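Local coordinates for competence/damage-inducible protein CinA (Agrobacterium tumefaciens, PDB 2A9S), which is of unknown function but belongs to the CinA family, in which some related proteins deamidate nicotinamide mononucleotide, at residues 15-20 with 41-46; 124-129 with 159-164; 107-112 with 119-124. One frame throughout, in Å; residues are numbered along the deposited sequence.

Contact 1 (15-20 with 41-46); sequences RRIITD and GALTEI
I46, the last residue of 41-46, meets R15 and I18, one turn apart on helix 8-24. The apolar contacts carry most of the join. CG2 of I46 rests on CG1 of I18 at 3.7 Å, the two isoleucines lying alongside one another, pointed opposite ways. Nearby, CD2 of L43 lies 3.9 Å from CG2 of I17, and these side chains cross at about a right angle. Branched aliphatic residues suit these buried places because they present several methyl groups without a polar tip.

A second kind of contact is that of a methyl with a flat charged group. R15 first runs out extended and then bends at chi3 (-60°), which turns its guanidinium over I46; CD1 of I46 sits over one face, near the rim, 3.5 Å from NH1. NH1 also salt-bridges E11, one turn earlier on the same helix.

Within the type I turn from L43 to I46, E45 salt-bridges R151 of the second subunit. With no hydrogen bond crossing, helix 8-24 joins the C-terminal end of helix 38-43 and the turn after it, beside helix 147-167, which covers I17, by shape and burial, with charge kept to the margin.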
loop_
_atom_site.group_PDB
_atom_site.type_symbol
_atom_site.label_atom_id
_atom_site.label_comp_id
_atom_site.label_asym_id
_atom_site.label_seq_id
_atom_site.Cartn_x
_atom_site.Cartn_y
_atom_site.Cartn_z
ATOM N N ARG A 15 -4.676 -13.366 -9.279
ATOM C CA ARG A 15 -4.507 -13.704 -10.696
ATOM C C ARG A 15 -5.863 -13.680 -11.391
ATOM O O ARG A 15 -5.944 -13.178 -12.508
ATOM C CB ARG A 15 -3.875 -15.093 -10.865
ATOM C CG ARG A 15 -3.300 -15.323 -12.290
ATOM C CD ARG A 15 -2.338 -16.500 -12.342
ATOM N NE ARG A 15 -1.178 -16.317 -11.453
ATOM C CZ ARG A 15 -0.125 -15.537 -11.716
ATOM N NH1 ARG A 15 0.868 -15.447 -10.836
ATOM N NH2 ARG A 15 -0.043 -14.845 -12.847
ATOM N N ARG A 16 -6.915 -14.187 -10.720
ATOM C CA ARG A 16 -8.276 -14.208 -11.279
ATOM C C ARG A 16 -8.767 -12.774 -11.548
ATOM O O ARG A 16 -9.308 -12.469 -12.617
ATOM C CB ARG A 16 -9.251 -14.981 -10.376
ATOM C CG ARG A 16 -10.698 -14.709 -10.751
ATOM C CD ARG A 16 -11.643 -15.807 -10.337
ATOM N NE ARG A 16 -12.991 -15.509 -10.828
ATOM C CZ ARG A 16 -14.093 -16.082 -10.343
ATOM N NH1 ARG A 16 -13.996 -16.966 -9.359
ATOM N NH2 ARG A 16 -15.288 -15.757 -10.824
ATOM N N ILE A 17 -8.517 -11.883 -10.598
ATOM C CA ILE A 17 -8.942 -10.495 -10.736
ATOM C C ILE A 17 -8.245 -9.837 -11.944
ATOM O O ILE A 17 -8.909 -9.186 -12.766
ATOM C CB ILE A 17 -8.697 -9.709 -9.444
ATOM C CG1 ILE A 17 -9.667 -10.226 -8.343
ATOM C CG2 ILE A 17 -8.866 -8.214 -9.679
ATOM C CD1 ILE A 17 -9.206 -9.851 -6.909
ATOM N N ILE A 18 -6.924 -9.996 -12.047
ATOM C CA ILE A 18 -6.179 -9.363 -13.145
ATOM C C ILE A 18 -6.674 -9.970 -14.469
ATOM O O ILE A 18 -6.921 -9.237 -15.432
ATOM C CB ILE A 18 -4.649 -9.526 -12.984
ATOM C CG1 ILE A 18 -4.158 -8.923 -11.643
ATOM C CG2 ILE A 18 -3.903 -8.891 -14.139
ATOM C CD1 ILE A 18 -4.642 -7.530 -11.329
ATOM N N THR A 19 -6.859 -11.290 -14.477
ATOM C CA THR A 19 -7.255 -11.989 -15.693
ATOM C C THR A 19 -8.657 -11.555 -16.177
ATOM O O THR A 19 -8.862 -11.311 -17.357
ATOM C CB THR A 19 -7.146 -13.512 -15.500
ATOM O OG1 THR A 19 -5.800 -13.839 -15.085
ATOM C CG2 THR A 19 -7.429 -14.214 -16.809
ATOM N N ASP A 20 -9.592 -11.439 -15.238
ATOM C CA ASP A 20 -10.980 -11.064 -15.530
ATOM C C ASP A 20 -11.116 -9.584 -15.884
ATOM O O ASP A 20 -11.817 -9.225 -16.847
ATOM C CB ASP A 20 -11.891 -11.410 -14.344
ATOM C CG ASP A 20 -12.352 -12.874 -14.339
ATOM O OD1 ASP A 20 -12.188 -13.608 -15.354
ATOM O OD2 ASP A 20 -12.916 -13.287 -13.303
ATOM N N GLY A 41 -0.424 -5.027 -2.589
ATOM C CA GLY A 41 0.778 -5.864 -2.724
ATOM C C GLY A 41 0.447 -7.186 -3.429
ATOM O O GLY A 41 1.098 -7.588 -4.397
ATOM N N ALA A 42 -0.596 -7.849 -2.947
ATOM C CA ALA A 42 -1.038 -9.105 -3.529
ATOM C C ALA A 42 -1.469 -8.957 -4.991
ATOM O O ALA A 42 -1.053 -9.733 -5.827
ATOM C CB ALA A 42 -2.121 -9.758 -2.680
ATOM N N LEU A 43 -2.273 -7.950 -5.301
ATOM C CA LEU A 43 -2.695 -7.721 -6.691
ATOM C C LEU A 43 -1.510 -7.464 -7.629
ATOM O O LEU A 43 -1.501 -7.925 -8.789
ATOM C CB LEU A 43 -3.653 -6.545 -6.761
ATOM C CG LEU A 43 -5.038 -6.883 -6.194
ATOM C CD1 LEU A 43 -5.732 -5.573 -5.867
ATOM C CD2 LEU A 43 -5.881 -7.695 -7.207
ATOM N N THR A 44 -0.492 -6.759 -7.117
ATOM C CA THR A 44 0.603 -6.345 -7.989
ATOM C C THR A 44 1.704 -7.417 -8.042
ATOM O O THR A 44 2.716 -7.239 -8.714
ATOM C CB THR A 44 1.159 -4.980 -7.613
ATOM O OG1 THR A 44 1.590 -4.998 -6.260
ATOM C CG2 THR A 44 0.081 -3.879 -7.742
ATOM N N GLU A 45 1.500 -8.549 -7.366
ATOM C CA GLU A 45 2.348 -9.735 -7.613
ATOM C C GLU A 45 2.147 -10.319 -9.041
ATOM O O GLU A 45 3.026 -11.000 -9.581
ATOM C CB GLU A 45 2.082 -10.807 -6.550
ATOM C CG GLU A 45 2.801 -10.513 -5.224
ATOM C CD GLU A 45 4.333 -10.639 -5.366
ATOM O OE1 GLU A 45 4.864 -11.791 -5.521
ATOM O OE2 GLU A 45 4.997 -9.590 -5.290
ATOM N N ILE A 46 1.006 -10.011 -9.648
ATOM C CA ILE A 46 0.607 -10.564 -10.933
ATOM C C ILE A 46 1.110 -9.743 -12.134
ATOM O O ILE A 46 0.842 -8.531 -12.245
ATOM C CB ILE A 46 -0.926 -10.697 -10.976
ATOM C CG1 ILE A 46 -1.455 -11.403 -9.697
ATOM C CG2 ILE A 46 -1.402 -11.307 -12.317
ATOM C CD1 ILE A 46 -0.950 -12.793 -9.476
#

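Contact 2 (124-129 with 159-164); sequences VHLATK and LEMLIA
M161 reaches from the helix onto the strand and fills the ground between L126 and T128. Its sulfur, SD, lies 3.5 Å from CB of L126, and its terminal CE comes within 3.6 Å of the backbone O of L126. The bend at chi3 (65°) turns that methyl back over the strand, where it is also 3.9 Å from the N of A127. A long, unbranched and pliable thioether suits this place, since it can follow the strand's backbone as well as its side chains. Toward the other end, CG2 of T128 packs on CB of M161 at 3.7 Å and looks toward CD2 of L162.

The chi1 of T128 (56°) puts CG2 beside its own backbone N and OG1 between N and carbonyl carbon; OG1 is buried with no partner in the model, so T128 serves here through its methyl.

The strand and helix segments run nearly parallel, axes 8.7 Å apart and 27° askew. As in any strand, side chains alternate: L126 and T128 point to helix 147-167, A127 to A87 of helix 84-96. Strand 123-130 runs between 102-108 and 135-141 in the mixed sheet, which these two helices cover on opposite faces.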
loop_
_atom_site.group_PDB
_atom_site.type_symbol
_atom_site.label_atom_id
_atom_site.label_comp_id
_atom_site.label_asym_id
_atom_site.label_seq_id
_atom_site.Cartn_x
_atom_site.Cartn_y
_atom_site.Cartn_z
ATOM N N VAL A 124 -12.719 -7.448 11.510
ATOM C CA VAL A 124 -12.333 -6.655 10.348
ATOM C C VAL A 124 -13.618 -6.316 9.594
ATOM O O VAL A 124 -14.449 -7.196 9.369
ATOM C CB VAL A 124 -11.369 -7.422 9.385
ATOM C CG1 VAL A 124 -11.072 -6.579 8.091
ATOM C CG2 VAL A 124 -10.063 -7.843 10.078
ATOM N N HIS A 125 -13.765 -5.056 9.223
ATOM C CA HIS A 125 -14.876 -4.618 8.380
ATOM C C HIS A 125 -14.324 -4.408 6.967
ATOM O O HIS A 125 -13.315 -3.719 6.797
ATOM C CB HIS A 125 -15.485 -3.327 8.920
ATOM C CG HIS A 125 -16.366 -3.547 10.120
ATOM N ND1 HIS A 125 -17.661 -4.005 10.013
ATOM C CD2 HIS A 125 -16.108 -3.450 11.444
ATOM C CE1 HIS A 125 -18.182 -4.144 11.216
ATOM N NE2 HIS A 125 -17.266 -3.801 12.104
ATOM N N LEU A 126 -14.977 -5.026 5.981
ATOM C CA LEU A 126 -14.562 -4.896 4.581
ATOM C C LEU A 126 -15.740 -4.359 3.792
ATOM O O LEU A 126 -16.907 -4.758 4.018
ATOM C CB LEU A 126 -14.101 -6.238 3.982
ATOM C CG LEU A 126 -12.957 -6.999 4.650
ATOM C CD1 LEU A 126 -13.503 -7.942 5.735
ATOM C CD2 LEU A 126 -12.179 -7.774 3.608
ATOM N N ALA A 127 -15.436 -3.476 2.837
ATOM C CA ALA A 127 -16.491 -2.914 1.976
ATOM C C ALA A 127 -15.920 -2.785 0.576
ATOM O O ALA A 127 -14.761 -2.387 0.399
ATOM C CB ALA A 127 -16.960 -1.567 2.492
ATOM N N THR A 128 -16.733 -3.125 -0.416
ATOM C CA THR A 128 -16.382 -2.840 -1.806
ATOM C C THR A 128 -17.480 -1.992 -2.443
ATOM O O THR A 128 -18.675 -2.225 -2.183
ATOM C CB THR A 128 -16.172 -4.123 -2.624
ATOM O OG1 THR A 128 -17.350 -4.940 -2.537
ATOM C CG2 THR A 128 -14.991 -4.918 -2.100
ATOM N N LYS A 129 -17.093 -1.019 -3.266
ATOM C CA LYS A 129 -18.090 -0.179 -3.950
ATOM C C LYS A 129 -17.817 -0.062 -5.455
ATOM O O LYS A 129 -16.670 -0.117 -5.887
ATOM C CB LYS A 129 -18.183 1.186 -3.285
ATOM C CG LYS A 129 -19.321 2.065 -3.815
ATOM C CD LYS A 129 -19.491 3.318 -3.004
ATOM C CE LYS A 129 -20.675 4.106 -3.567
ATOM N NZ LYS A 129 -21.071 5.200 -2.646
ATOM N N LEU A 159 -10.077 -9.854 -1.680
ATOM C CA LEU A 159 -9.994 -10.307 -3.078
ATOM C C LEU A 159 -11.259 -11.055 -3.504
ATOM O O LEU A 159 -11.774 -10.813 -4.603
ATOM C CB LEU A 159 -8.718 -11.134 -3.308
ATOM C CG LEU A 159 -7.395 -10.363 -3.027
ATOM C CD1 LEU A 159 -6.229 -11.266 -3.377
ATOM C CD2 LEU A 159 -7.272 -9.002 -3.771
ATOM N N GLU A 160 -11.779 -11.905 -2.617
ATOM C CA GLU A 160 -13.072 -12.586 -2.825
ATOM C C GLU A 160 -14.195 -11.599 -3.121
ATOM O O GLU A 160 -14.984 -11.791 -4.065
ATOM C CB GLU A 160 -13.425 -13.453 -1.606
ATOM C CG GLU A 160 -12.503 -14.672 -1.490
ATOM C CD GLU A 160 -12.679 -15.420 -0.163
ATOM O OE1 GLU A 160 -13.350 -14.887 0.758
ATOM O OE2 GLU A 160 -12.148 -16.547 -0.051
ATOM N N MET A 161 -14.239 -10.516 -2.350
ATOM C CA MET A 161 -15.244 -9.478 -2.524
ATOM C C MET A 161 -15.130 -8.690 -3.824
ATOM O O MET A 161 -16.163 -8.368 -4.436
ATOM C CB MET A 161 -15.255 -8.527 -1.326
ATOM C CG MET A 161 -15.729 -9.194 -0.040
ATOM S SD MET A 161 -15.480 -8.143 1.406
ATOM C CE MET A 161 -16.580 -6.757 1.064
ATOM N N LEU A 162 -13.909 -8.349 -4.245
ATOM C CA LEU A 162 -13.714 -7.712 -5.558
ATOM C C LEU A 162 -14.296 -8.591 -6.673
ATOM O O LEU A 162 -15.009 -8.097 -7.573
ATOM C CB LEU A 162 -12.235 -7.432 -5.824
ATOM C CG LEU A 162 -11.696 -6.189 -5.129
ATOM C CD1 LEU A 162 -10.147 -6.105 -5.359
ATOM C CD2 LEU A 162 -12.404 -4.953 -5.657
ATOM N N ILE A 163 -13.992 -9.882 -6.619
ATOM C CA ILE A 163 -14.552 -10.826 -7.593
ATOM C C ILE A 163 -16.075 -10.807 -7.555
ATOM O O ILE A 163 -16.715 -10.697 -8.608
ATOM C CB ILE A 163 -14.011 -12.252 -7.398
ATOM C CG1 ILE A 163 -12.516 -12.265 -7.698
ATOM C CG2 ILE A 163 -14.785 -13.278 -8.306
ATOM C CD1 ILE A 163 -11.720 -13.430 -7.072
ATOM N N ALA A 164 -16.653 -10.864 -6.351
ATOM C CA ALA A 164 -18.110 -10.873 -6.189
ATOM C C ALA A 164 -18.764 -9.593 -6.697
ATOM O O ALA A 164 -19.826 -9.644 -7.355
ATOM C CB ALA A 164 -18.485 -11.119 -4.734
#

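Contact 3 (107-112 with 119-124); sequences TGIAGP and KPVGLV
The torsions of I109 and V121 set which branch of each meets the other segment. In I109, chi1 (-54°) sets CG1 beside the backbone N and anti to the carbonyl carbon, and the extended chain beyond carries CD1 to the backbone of 119-120, 3.1 Å from K119 O, which is a tight fit, and 3.6 Å from P120 O. In V121, CG1 is anti to the backbone N (chi1 177°) and lies 3.7 Å from CA of G111, while CG2 meets CG2 of I109 at 4.0 Å. The two lie roughly perpendicular, I109 over K119 and P120, V121 against G111 and P112 O.

The backbones are tied by two hydrogen bonds around I109. Its N gives to L123 O at 3.0 Å, and its O receives G122 N at 2.8 Å. One residue back, G108 and V124 form an antiparallel non-hydrogen-bonded pair with CA atoms only 3.9 Å apart, a closeness that suits glycine, which brings no side chain to the crowded space beside V124 CG2 and L123 O.

Residues 120-123 make a type II beta turn, closed by L123 N to P120 O. G122 takes the third position, and at its phi of 97° a CB would press on V121 O, which is why this place favours glycine. G111 likewise adopts a positive phi, just before the cis peptide of P112. R147 of helix 147-167 donates to G111 O and probably helps hold this bend. The connection from the end of strand 102-108 into the start of strand 123-130 thus has its course set chiefly by backbone hydrogen bonds and well-placed glycines, under an apolar cover from I109 and V121.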
loop_
_atom_site.group_PDB
_atom_site.type_symbol
_atom_site.label_atom_id
_atom_site.label_comp_id
_atom_site.label_asym_id
_atom_site.label_seq_id
_atom_site.Cartn_x
_atom_site.Cartn_y
_atom_site.Cartn_z
ATOM N N THR A 107 -10.862 -2.125 7.321
ATOM C CA THR A 107 -10.469 -1.507 8.572
ATOM C C THR A 107 -10.691 -2.551 9.676
ATOM O O THR A 107 -11.797 -3.127 9.774
ATOM C CB THR A 107 -11.237 -0.180 8.893
ATOM O OG1 THR A 107 -10.785 0.321 10.160
ATOM C CG2 THR A 107 -12.747 -0.359 8.924
ATOM N N GLY A 108 -9.630 -2.858 10.420
ATOM C CA GLY A 108 -9.761 -3.914 11.439
ATOM C C GLY A 108 -8.677 -3.886 12.488
ATOM O O GLY A 108 -7.854 -2.948 12.515
ATOM N N ILE A 109 -8.681 -4.933 13.333
ATOM C CA ILE A 109 -7.740 -5.052 14.436
ATOM C C ILE A 109 -6.877 -6.288 14.233
ATOM O O ILE A 109 -7.328 -7.401 14.486
ATOM C CB ILE A 109 -8.462 -5.155 15.801
ATOM C CG1 ILE A 109 -9.415 -3.969 15.949
ATOM C CG2 ILE A 109 -7.434 -5.209 16.916
ATOM C CD1 ILE A 109 -10.438 -4.106 17.094
ATOM N N ALA A 110 -5.654 -6.088 13.755
ATOM C CA ALA A 110 -4.760 -7.235 13.485
ATOM C C ALA A 110 -4.086 -7.747 14.766
ATOM O O ALA A 110 -3.615 -8.888 14.824
ATOM C CB ALA A 110 -3.721 -6.897 12.379
ATOM N N GLY A 111 -4.086 -6.909 15.799
ATOM C CA GLY A 111 -3.439 -7.245 17.053
ATOM C C GLY A 111 -1.926 -7.276 16.919
ATOM O O GLY A 111 -1.369 -6.972 15.825
ATOM N N PRO A 112 -1.228 -7.678 17.996
ATOM C CA PRO A 112 -1.707 -8.295 19.238
ATOM C C PRO A 112 -2.517 -7.335 20.137
ATOM O O PRO A 112 -3.411 -7.791 20.869
ATOM C CB PRO A 112 -0.392 -8.729 19.907
ATOM C CG PRO A 112 0.572 -7.703 19.465
ATOM C CD PRO A 112 0.238 -7.505 18.023
ATOM N N LYS A 119 -14.948 -4.969 20.296
ATOM C CA LYS A 119 -14.125 -4.943 19.078
ATOM C C LYS A 119 -12.850 -5.790 19.328
ATOM O O LYS A 119 -11.796 -5.251 19.678
ATOM C CB LYS A 119 -13.807 -3.492 18.670
ATOM C CG LYS A 119 -15.065 -2.649 18.333
ATOM C CD LYS A 119 -14.739 -1.285 17.820
ATOM C CE LYS A 119 -15.965 -0.583 17.224
ATOM N NZ LYS A 119 -16.987 -0.308 18.257
ATOM N N PRO A 120 -12.977 -7.118 19.227
ATOM C CA PRO A 120 -11.840 -7.982 19.563
ATOM C C PRO A 120 -10.781 -7.996 18.462
ATOM O O PRO A 120 -11.071 -7.653 17.300
ATOM C CB PRO A 120 -12.465 -9.369 19.684
ATOM C CG PRO A 120 -13.723 -9.297 18.799
ATOM C CD PRO A 120 -14.193 -7.875 18.844
ATOM N N VAL A 121 -9.567 -8.384 18.836
ATOM C CA VAL A 121 -8.556 -8.711 17.835
ATOM C C VAL A 121 -9.174 -9.684 16.817
ATOM O O VAL A 121 -9.884 -10.607 17.200
ATOM C CB VAL A 121 -7.279 -9.286 18.497
ATOM C CG1 VAL A 121 -6.234 -9.712 17.421
ATOM C CG2 VAL A 121 -6.671 -8.228 19.480
ATOM N N GLY A 122 -8.933 -9.434 15.524
ATOM C CA GLY A 122 -9.463 -10.294 14.470
ATOM C C GLY A 122 -10.766 -9.794 13.828
ATOM O O GLY A 122 -11.220 -10.358 12.823
ATOM N N LEU A 123 -11.363 -8.760 14.411
ATOM C CA LEU A 123 -12.546 -8.128 13.843
ATOM C C LEU A 123 -12.124 -7.245 12.681
ATOM O O LEU A 123 -11.263 -6.371 12.844
ATOM C CB LEU A 123 -13.252 -7.236 14.886
ATOM C CG LEU A 123 -14.316 -6.300 14.307
ATOM C CD1 LEU A 123 -15.512 -7.059 13.772
ATOM C CD2 LEU A 123 -14.744 -5.259 15.328
ATOM N N VAL A 124 -12.719 -7.448 11.510
ATOM C CA VAL A 124 -12.333 -6.655 10.348
ATOM C C VAL A 124 -13.618 -6.316 9.594
ATOM O O VAL A 124 -14.449 -7.196 9.369
ATOM C CB VAL A 124 -11.369 -7.422 9.385
ATOM C CG1 VAL A 124 -11.072 -6.579 8.091
ATOM C CG2 VAL A 124 -10.063 -7.843 10.078
#

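How the contacts relate
Along the chain contact 1 comes first, then contact 3, and contact 2 closes last. Contacts 2 and 3 share V124 and strand 123-130, and their centres are about 17 Å apart; one sits at the end of the strand pair where 102-108 gives way to the connection, the other farther along under helix 147-167. That helix is the link to contact 1, centred about 15 Å from contact 2, because I17 packs on I163 and L43 on L159. Contacts 1 and 3 do not touch: their centres lie about 25 Å apart, on opposite sides of the chain's centre. All lie in one alpha/beta unit, in which helix 147-167 bridges contact 1 and the sheet at contact 2.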